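Hemin degrading factor (Pseudomonas aeruginosa, PDB 4MF9) binds heme, probably ferries it inside the cell and can probably degrade it. Local coordinates at residues R35-A40 with V45-L50; L69-G74 with R97-S102; V127-E132 with R164-L169; Q143-D146 with V150-H153. All blocks are in the same frame, centred on the assembly; numbering follows the deposited sequence.

All four contacts lie in the N-terminal half of the chain. Contacts 3 and 4 share one antiparallel sheet, where strands 124-133 and 138-146 are neighbours and Phe-128 O lies 2.8 Å from Gln-143 N, a probable hydrogen bond. Contact 1 packs beside contact 4, their centres about 11 Å apart, with Glu-47 CG 3.6 Å from Phe-145 CE1. Contact 2 uses an edge strand of the other sheet and meets contact 3 through Ala-72 O and Leu-169 CD1, 3.8 Å apart. The side chains of Val-101 and Val-152, in contacts 2 and 4, come within about 12 and 13 Å of the bound heme; contacts 1 and 3 lie away from the heme site.

Contact 1 of 4, residues R35-A40 with V45-L50; sequences RARDAA and VSEGEL
Ala-40 and Leu-50 supply the two bumps that fit helix 36-42 against helix 47-52. The methyl of Ala-40 sits in the hollow where the chain turns into the second helix, with CB 3.7 Å from Glu-47 N and close to the carbonyl of Val-45 and the carbonyl carbon of Ser-46. Leu-50 answers from the other side: its CD1 settles into the groove between Ala-36 and Ala-40, 3.4 Å from Ala-36 O and 3.6 Å from Ala-40 N, the acceptor and donor of a backbone bond of the first helix. Ala-39 CB flanks the same methyl, and Trp-24 of helix 17-30 touches both Ala-39 and Leu-50. The bend between the helices is tied by Val-45 N, which donates to Ala-40 O at 2.8 Å with an angle of 164° at the hydrogen. Just beyond it, Ser-46 and Glu-49 form a capping box that starts helix 47-52.

With CG anti to the backbone N (chi1 -171°) and the chain extended, Glu-47 reaches across to lay its carboxylate over the first turn of helix 36-42. There OE1 lies 3.4 Å from Arg-37 CB and OE2 3.6 Å from Ala-36 CB. A water joins Glu-47 OE2 to Arg-37 N. Lys-154 forms a salt bridge with the same oxygen, so the carboxylate's charge, near a helix N-terminus, is probably well compensated.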
# COMPACT_ATOMS: atom_id res chain seq x y z
N ARG A 35 -1.53 16.60 -8.33
CA ARG A 35 -0.69 16.20 -7.22
C ARG A 35 0.75 15.89 -7.66
O ARG A 35 0.98 15.70 -8.78
CB ARG A 35 -1.26 15.04 -6.40
CG ARG A 35 -2.76 14.99 -6.14
CD ARG A 35 -3.17 15.89 -5.01
NE ARG A 35 -3.17 17.26 -5.48
CZ ARG A 35 -3.14 18.30 -4.67
NH1 ARG A 35 -3.15 18.09 -3.39
NH2 ARG A 35 -3.14 19.53 -5.14
N ALA A 36 1.66 15.72 -6.72
CA ALA A 36 3.05 15.51 -7.04
C ALA A 36 3.25 14.35 -7.97
O ALA A 36 3.91 14.45 -8.93
CB ALA A 36 3.83 15.21 -5.77
N ARG A 37 2.60 13.26 -7.70
CA ARG A 37 2.72 12.11 -8.54
C ARG A 37 2.21 12.37 -9.95
O ARG A 37 2.83 12.00 -10.88
CB ARG A 37 2.04 10.93 -7.87
CG ARG A 37 1.42 9.91 -8.74
CD ARG A 37 0.38 9.15 -7.96
NE ARG A 37 0.72 7.76 -7.97
CZ ARG A 37 0.41 6.95 -8.94
NH1 ARG A 37 -0.23 7.41 -9.98
NH2 ARG A 37 0.75 5.69 -8.89
N ASP A 38 1.08 13.03 -10.09
CA ASP A 38 0.57 13.38 -11.40
C ASP A 38 1.49 14.35 -12.13
O ASP A 38 1.83 14.12 -13.27
CB ASP A 38 -0.78 14.05 -11.27
CG ASP A 38 -1.79 13.22 -10.54
OD1 ASP A 38 -2.33 12.32 -11.12
OD2 ASP A 38 -2.04 13.47 -9.41
N ALA A 39 1.91 15.39 -11.43
CA ALA A 39 2.80 16.39 -12.01
C ALA A 39 4.11 15.77 -12.50
O ALA A 39 4.57 16.08 -13.60
CB ALA A 39 3.08 17.50 -11.02
N ALA A 40 4.71 14.91 -11.68
CA ALA A 40 5.95 14.24 -12.05
C ALA A 40 5.81 13.53 -13.39
O ALA A 40 6.70 13.61 -14.24
CB ALA A 40 6.38 13.26 -10.96
N VAL A 45 9.23 12.89 -15.20
CA VAL A 45 10.18 12.40 -14.20
C VAL A 45 9.49 11.55 -13.14
O VAL A 45 8.26 11.49 -13.08
CB VAL A 45 10.94 13.55 -13.49
CG1 VAL A 45 11.77 14.36 -14.49
CG2 VAL A 45 9.98 14.45 -12.73
N SER A 46 10.28 10.90 -12.29
CA SER A 46 9.71 10.19 -11.15
C SER A 46 9.33 11.17 -10.05
O SER A 46 9.88 12.28 -9.98
CB SER A 46 10.69 9.16 -10.62
OG SER A 46 11.79 9.79 -9.99
N GLU A 47 8.39 10.78 -9.19
CA GLU A 47 8.02 11.59 -8.03
C GLU A 47 9.22 11.81 -7.13
O GLU A 47 9.36 12.88 -6.54
CB GLU A 47 6.87 10.93 -7.25
CG GLU A 47 6.28 11.82 -6.15
CD GLU A 47 5.07 11.20 -5.47
OE1 GLU A 47 4.67 10.08 -5.85
OE2 GLU A 47 4.50 11.86 -4.56
N GLY A 48 10.08 10.80 -7.02
CA GLY A 48 11.29 10.90 -6.21
C GLY A 48 12.21 12.03 -6.64
O GLY A 48 12.73 12.77 -5.81
N GLU A 49 12.39 12.15 -7.94
CA GLU A 49 13.16 13.20 -8.54
C GLU A 49 12.55 14.56 -8.28
O GLU A 49 13.22 15.47 -7.93
CB GLU A 49 13.26 12.98 -10.00
CG GLU A 49 14.23 11.93 -10.39
CD GLU A 49 14.11 11.56 -11.86
OE1 GLU A 49 13.26 10.72 -12.22
OE2 GLU A 49 14.84 12.17 -12.63
N LEU A 50 11.24 14.61 -8.39
CA LEU A 50 10.47 15.84 -8.17
C LEU A 50 10.67 16.32 -6.74
O LEU A 50 10.97 17.49 -6.50
CB LEU A 50 8.98 15.62 -8.45
CG LEU A 50 8.18 16.71 -9.17
CD1 LEU A 50 6.68 16.48 -9.08
CD2 LEU A 50 8.52 18.08 -8.64
O HOH W 1 1.39 12.74 -4.81

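Contact 2 of 4, residues L69-G74 with R97-S102; sequences LLPALG and REVTVS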
# COMPACT_ATOMS: atom_id res chain seq x y z
N LEU A 69 15.13 5.58 11.80
CA LEU A 69 14.02 6.42 11.34
C LEU A 69 12.64 5.88 11.73
O LEU A 69 11.83 6.59 12.32
CB LEU A 69 14.12 6.59 9.81
CG LEU A 69 13.19 7.49 8.99
CD1 LEU A 69 12.05 6.69 8.40
CD2 LEU A 69 12.66 8.68 9.79
N LEU A 70 12.38 4.61 11.42
CA LEU A 70 11.05 4.03 11.67
C LEU A 70 10.57 4.09 13.13
O LEU A 70 9.46 4.52 13.38
CB LEU A 70 10.96 2.61 11.11
CG LEU A 70 11.13 2.50 9.60
CD1 LEU A 70 11.29 1.04 9.16
CD2 LEU A 70 9.95 3.16 8.88
N PRO A 71 11.40 3.66 14.11
CA PRO A 71 10.95 3.82 15.50
C PRO A 71 10.77 5.28 15.87
O PRO A 71 9.84 5.62 16.60
CB PRO A 71 12.10 3.22 16.32
CG PRO A 71 12.82 2.34 15.39
CD PRO A 71 12.70 2.98 14.03
N ALA A 72 11.64 6.15 15.34
CA ALA A 72 11.59 7.58 15.66
C ALA A 72 10.28 8.24 15.24
O ALA A 72 9.84 9.21 15.86
CB ALA A 72 12.77 8.31 15.03
N LEU A 73 9.62 7.73 14.23
CA LEU A 73 8.39 8.31 13.82
C LEU A 73 7.37 8.25 14.92
O LEU A 73 6.44 8.95 14.90
CB LEU A 73 7.86 7.67 12.56
CG LEU A 73 8.68 7.84 11.31
CD1 LEU A 73 8.15 7.10 10.09
CD2 LEU A 73 8.94 9.26 10.97
N GLY A 74 7.58 7.32 15.83
CA GLY A 74 6.70 7.22 16.99
C GLY A 74 6.75 8.45 17.88
O GLY A 74 5.85 8.68 18.68
N ARG A 97 3.46 3.18 15.80
CA ARG A 97 3.94 2.12 16.67
C ARG A 97 3.02 0.90 16.56
O ARG A 97 1.91 1.06 16.14
CB ARG A 97 3.92 2.58 18.10
CG ARG A 97 2.54 2.82 18.61
CD ARG A 97 2.48 2.89 20.11
NE ARG A 97 1.23 3.48 20.50
CZ ARG A 97 0.19 2.81 20.94
NH1 ARG A 97 0.24 1.50 21.05
NH2 ARG A 97 -0.91 3.45 21.25
N GLU A 98 3.49 -0.29 16.92
CA GLU A 98 4.78 -0.56 17.49
C GLU A 98 5.71 -1.02 16.41
O GLU A 98 5.37 -1.90 15.70
CB GLU A 98 4.68 -1.63 18.58
CG GLU A 98 3.82 -1.31 19.78
CD GLU A 98 4.41 -0.20 20.66
OE1 GLU A 98 5.65 -0.06 20.70
OE2 GLU A 98 3.62 0.53 21.31
N VAL A 99 6.87 -0.40 16.27
CA VAL A 99 7.79 -0.68 15.17
C VAL A 99 8.86 -1.71 15.54
O VAL A 99 9.55 -1.57 16.55
CB VAL A 99 8.50 0.61 14.71
CG1 VAL A 99 9.55 0.30 13.66
CG2 VAL A 99 7.48 1.61 14.18
N THR A 100 9.03 -2.71 14.71
CA THR A 100 10.15 -3.61 14.81
C THR A 100 10.81 -3.73 13.46
O THR A 100 10.12 -3.79 12.46
CB THR A 100 9.80 -5.03 15.35
OG1 THR A 100 8.87 -5.67 14.49
CG2 THR A 100 9.24 -5.02 16.67
N VAL A 101 12.13 -3.76 13.44
CA VAL A 101 12.91 -3.91 12.22
C VAL A 101 13.84 -5.12 12.37
O VAL A 101 14.53 -5.25 13.40
CB VAL A 101 13.75 -2.65 11.93
CG1 VAL A 101 14.65 -2.85 10.71
CG2 VAL A 101 12.84 -1.44 11.72
N SER A 102 13.87 -5.99 11.37
CA SER A 102 14.63 -7.24 11.45
C SER A 102 16.14 -7.03 11.62
O SER A 102 16.68 -5.95 11.34
CB SER A 102 14.35 -8.13 10.24
OG SER A 102 14.87 -7.55 9.05
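Pro-71 and Val-99 mark the nearest approach of the two backbones, their CA atoms 5.5 Å apart, where the kinked helix 66-72 passes over the short strand 99-101. The kink falls at Pro-71, whose N has no bond to the preceding turn. Val-99 sets both methyls against one face of the Leu-70/Pro-71 peptide. CG1, anti to the backbone N at a chi1 of 175°, presses on Leu-70 CB at 3.7 Å and also reaches Pro-71 N at 3.9 Å. The other branch, CG2, lies 3.6 Å from Leu-70 O. Pro-71 crosses Val-99 at about a right angle, its ring carbon CD being 4.2 Å from Val-99 CG1.

Strand 99-101 is an outermost strand of one of the chain's two large antiparallel sheets, and the helix covers the face bearing Val-99 and Val-101, while the CB of Thr-100 points away. Backbone bonds pair Thr-100 with Leu-109, a residue of the heme pocket. The side chain of Val-99 is itself about 10 Å from that of Arg-118, which binds heme b.

Further along the strand, Leu-70 extends CD1 to Val-101 CG2 at 3.9 Å, the two side chains again meeting nearly at right angles. Leu-121 packs on both of these residues, and Tyr-96 touches Leu-70 and Leu-73.

Contact 3 of 4, residues V127-E132 with R164-L169; sequences VFAIAE and RAWEPL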
# COMPACT_ATOMS: atom_id res chain seq x y z
N VAL A 127 14.64 8.91 1.16
CA VAL A 127 13.63 9.39 2.10
C VAL A 127 13.84 10.89 2.37
O VAL A 127 14.98 11.33 2.60
CB VAL A 127 13.67 8.58 3.41
CG1 VAL A 127 15.11 8.42 3.90
CG2 VAL A 127 12.81 9.24 4.47
N PHE A 128 12.76 11.66 2.31
CA PHE A 128 12.82 13.11 2.49
C PHE A 128 11.85 13.57 3.57
O PHE A 128 10.78 12.99 3.75
CB PHE A 128 12.50 13.83 1.18
CG PHE A 128 13.43 13.48 0.05
CD1 PHE A 128 13.20 12.36 -0.73
CD2 PHE A 128 14.54 14.28 -0.22
CE1 PHE A 128 14.07 12.03 -1.77
CE2 PHE A 128 15.41 13.96 -1.25
CZ PHE A 128 15.17 12.83 -2.03
N ALA A 129 12.24 14.62 4.29
CA ALA A 129 11.34 15.26 5.22
C ALA A 129 10.95 16.57 4.57
O ALA A 129 11.81 17.40 4.27
CB ALA A 129 12.04 15.52 6.55
N ILE A 130 9.66 16.73 4.34
CA ILE A 130 9.12 17.89 3.70
C ILE A 130 8.41 18.81 4.72
O ILE A 130 7.67 18.37 5.53
CB ILE A 130 8.17 17.47 2.58
CG1 ILE A 130 8.90 16.60 1.56
CG2 ILE A 130 7.54 18.65 1.90
CD1 ILE A 130 8.09 16.21 0.36
N ALA A 131 8.67 20.11 4.67
CA ALA A 131 7.93 21.06 5.49
C ALA A 131 7.36 22.13 4.57
O ALA A 131 8.00 23.16 4.32
CB ALA A 131 8.84 21.68 6.55
N GLU A 132 6.16 21.91 4.08
CA GLU A 132 5.59 22.64 3.00
C GLU A 132 4.77 23.84 3.49
O GLU A 132 3.86 23.64 4.19
CB GLU A 132 4.68 21.73 2.18
CG GLU A 132 4.16 22.44 0.96
CD GLU A 132 3.69 21.56 -0.15
OE1 GLU A 132 3.26 22.12 -1.12
OE2 GLU A 132 3.74 20.36 -0.07
N ARG A 164 6.63 19.47 18.07
CA ARG A 164 7.95 19.73 18.58
C ARG A 164 8.95 18.56 18.42
O ARG A 164 10.10 18.72 18.67
CB ARG A 164 7.90 20.29 19.99
CG ARG A 164 7.28 19.37 20.96
CD ARG A 164 5.87 19.84 21.32
NE ARG A 164 5.91 21.04 22.12
CZ ARG A 164 5.81 21.07 23.44
NH1 ARG A 164 5.62 19.97 24.15
NH2 ARG A 164 5.90 22.24 24.05
N ALA A 165 8.48 17.41 18.00
CA ALA A 165 9.37 16.28 17.76
C ALA A 165 10.00 16.42 16.38
O ALA A 165 11.05 15.86 16.11
CB ALA A 165 8.60 14.97 17.88
N TRP A 166 9.34 17.21 15.52
CA TRP A 166 9.74 17.34 14.11
C TRP A 166 11.20 17.75 13.87
O TRP A 166 11.98 16.99 13.30
CB TRP A 166 8.80 18.30 13.39
CG TRP A 166 9.16 18.53 11.95
CD1 TRP A 166 9.75 19.64 11.41
CD2 TRP A 166 8.95 17.62 10.86
NE1 TRP A 166 9.92 19.48 10.06
CE2 TRP A 166 9.44 18.24 9.69
CE3 TRP A 166 8.40 16.33 10.76
CZ2 TRP A 166 9.39 17.63 8.44
CZ3 TRP A 166 8.34 15.73 9.51
CH2 TRP A 166 8.84 16.37 8.37
N GLU A 167 11.61 18.90 14.38
CA GLU A 167 12.93 19.36 14.06
C GLU A 167 14.07 18.53 14.58
O GLU A 167 14.98 18.26 13.87
CB GLU A 167 13.09 20.82 14.36
CG GLU A 167 13.86 21.55 13.27
CD GLU A 167 13.15 21.64 11.94
OE1 GLU A 167 13.65 21.06 10.96
OE2 GLU A 167 12.11 22.31 11.86
N PRO A 168 13.99 18.08 15.80
CA PRO A 168 15.05 17.20 16.30
C PRO A 168 15.13 15.89 15.52
O PRO A 168 16.22 15.35 15.33
CB PRO A 168 14.62 16.91 17.73
CG PRO A 168 13.83 18.11 18.13
CD PRO A 168 13.07 18.49 16.88
N LEU A 169 13.99 15.39 15.09
CA LEU A 169 14.01 14.21 14.27
C LEU A 169 14.70 14.43 12.96
O LEU A 169 15.55 13.67 12.59
CB LEU A 169 12.58 13.79 14.00
CG LEU A 169 12.29 12.36 13.65
CD1 LEU A 169 10.79 12.26 13.72
CD2 LEU A 169 12.71 12.24 12.24
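A helix lying over an antiparallel sheet makes this contact: helix 166-173 faces strand 124-133 and reaches it through one side chain, the indole of Trp-166. The backbones stay well apart, the nearest CA atoms being those of Ala-129 and Trp-166 at 9.3 Å, so the ring spans the gap. Its CG is anti to the backbone N (chi1 178°), which carries the indole out from the helix with the benzo ring leading.

Two small residues on one face of the strand receive it. Ala-129 CB lies 3.8 Å from Trp-166 CH2, and Ala-131 CB is 4.3 Å from Trp-166 NE1. Between these methyls the carbonyl of Ile-130 comes up obliquely to the ring, with Ile-130 O 3.5 Å from Trp-166 CZ2. The CB of Ile-130 points away from the helix, and its side chain packs on Val-51 of helix 47-52.

Arg-140 adds a cation-pi interaction with Trp-166, and Ile-142 of the adjacent strand 138-146 touches both Trp-166 and Ala-129. Strand 124-133 runs between strands 59-62 and 138-146, with helix 166-173 over the alanine face and helix 47-52 against the face carrying Phe-128 and Ile-130.

Contact 4 of 4, residues Q143-D146 with V150-H153; sequences QVFD and VAVH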
# COMPACT_ATOMS: atom_id res chain seq x y z
N GLN A 143 8.59 11.23 3.33
CA GLN A 143 8.21 10.54 2.13
C GLN A 143 9.33 9.63 1.60
O GLN A 143 10.41 10.06 1.42
CB GLN A 143 7.71 11.48 1.03
CG GLN A 143 6.68 12.50 1.47
CD GLN A 143 5.95 13.24 0.34
OE1 GLN A 143 6.19 13.05 -0.80
NE2 GLN A 143 5.02 14.04 0.71
N VAL A 144 8.99 8.38 1.33
CA VAL A 144 9.97 7.38 0.93
C VAL A 144 9.77 6.97 -0.52
O VAL A 144 8.62 6.78 -0.97
CB VAL A 144 9.87 6.11 1.84
CG1 VAL A 144 10.85 5.04 1.38
CG2 VAL A 144 10.13 6.49 3.29
N PHE A 145 10.87 6.80 -1.25
CA PHE A 145 10.83 6.43 -2.67
C PHE A 145 11.72 5.22 -3.00
O PHE A 145 12.74 4.99 -2.34
CB PHE A 145 11.19 7.64 -3.53
CG PHE A 145 10.27 8.81 -3.30
CD1 PHE A 145 9.09 8.93 -4.02
CD2 PHE A 145 10.57 9.76 -2.33
CE1 PHE A 145 8.22 9.99 -3.79
CE2 PHE A 145 9.70 10.82 -2.09
CZ PHE A 145 8.52 10.93 -2.83
N ASP A 146 11.31 4.45 -4.01
CA ASP A 146 12.02 3.21 -4.37
C ASP A 146 13.14 3.42 -5.39
O ASP A 146 13.43 4.55 -5.77
CB ASP A 146 11.04 2.09 -4.80
CG ASP A 146 10.31 2.38 -6.11
OD1 ASP A 146 10.79 3.18 -6.93
OD2 ASP A 146 9.24 1.77 -6.33
N VAL A 150 9.60 5.86 -7.51
CA VAL A 150 8.16 5.77 -7.26
C VAL A 150 7.91 5.77 -5.76
O VAL A 150 8.65 5.15 -5.01
CB VAL A 150 7.56 4.49 -7.87
CG1 VAL A 150 6.04 4.55 -7.84
CG2 VAL A 150 8.06 4.31 -9.29
N ALA A 151 6.87 6.47 -5.31
CA ALA A 151 6.57 6.52 -3.89
C ALA A 151 6.41 5.13 -3.28
O ALA A 151 5.76 4.25 -3.87
CB ALA A 151 5.32 7.34 -3.63
N VAL A 152 6.98 4.95 -2.10
CA VAL A 152 6.81 3.71 -1.36
C VAL A 152 5.73 3.87 -0.29
O VAL A 152 4.79 3.08 -0.21
CB VAL A 152 8.14 3.25 -0.71
CG1 VAL A 152 7.87 2.20 0.31
CG2 VAL A 152 9.07 2.72 -1.76
N HIS A 153 5.86 4.94 0.48
CA HIS A 153 5.13 5.11 1.73
C HIS A 153 5.33 6.54 2.20
O HIS A 153 6.44 7.09 2.07
CB HIS A 153 5.76 4.17 2.76
CG HIS A 153 5.07 4.16 4.10
ND1 HIS A 153 3.72 3.93 4.24
CD2 HIS A 153 5.57 4.32 5.35
CE1 HIS A 153 3.41 3.97 5.53
NE2 HIS A 153 4.51 4.20 6.22
O HOH W 2 6.83 1.86 -5.21
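Asp-146 OD1 is gripped by two backbone N-H groups, those of Gln-148 and Val-150, at the turn of the hairpin formed by strands 138-146 and 151-157. The bond to Gln-148 N makes an Asx turn; that from Val-150 N is 3.0 Å long and meets OD1 from above the carboxylate plane, 52° out of it. A chi1 of 67° sets the carboxylate between the backbone N and the carbonyl carbon, alongside Val-150. Its other oxygen, OD2, accepts from a water that also donates to Ala-151 O, while Asp-146 N donates to Val-150 O at 2.9 Å.

Deeper in the hairpin, Val-144 faces two residues. Its O accepts from Val-152 N at 2.7 Å, at an angle of 173°, and its N donates to His-153 O at 3.0 Å. With the helical backbone angles of Val-152, this fits a classic beta bulge. Val-144 CG1 packs on Val-152 CB at 3.9 Å, and the Phe-145 ring turns CD1 to within 3.5 Å of Ala-151 CA.

His-153 bonds outward to Thr-83 and Tyr-96. Within the hairpin, the carboxylate accepts from the N-H groups of Gln-148 and Val-150 and so probably helps to fix the turn, while their N-H dipoles probably help to stabilise its negative charge.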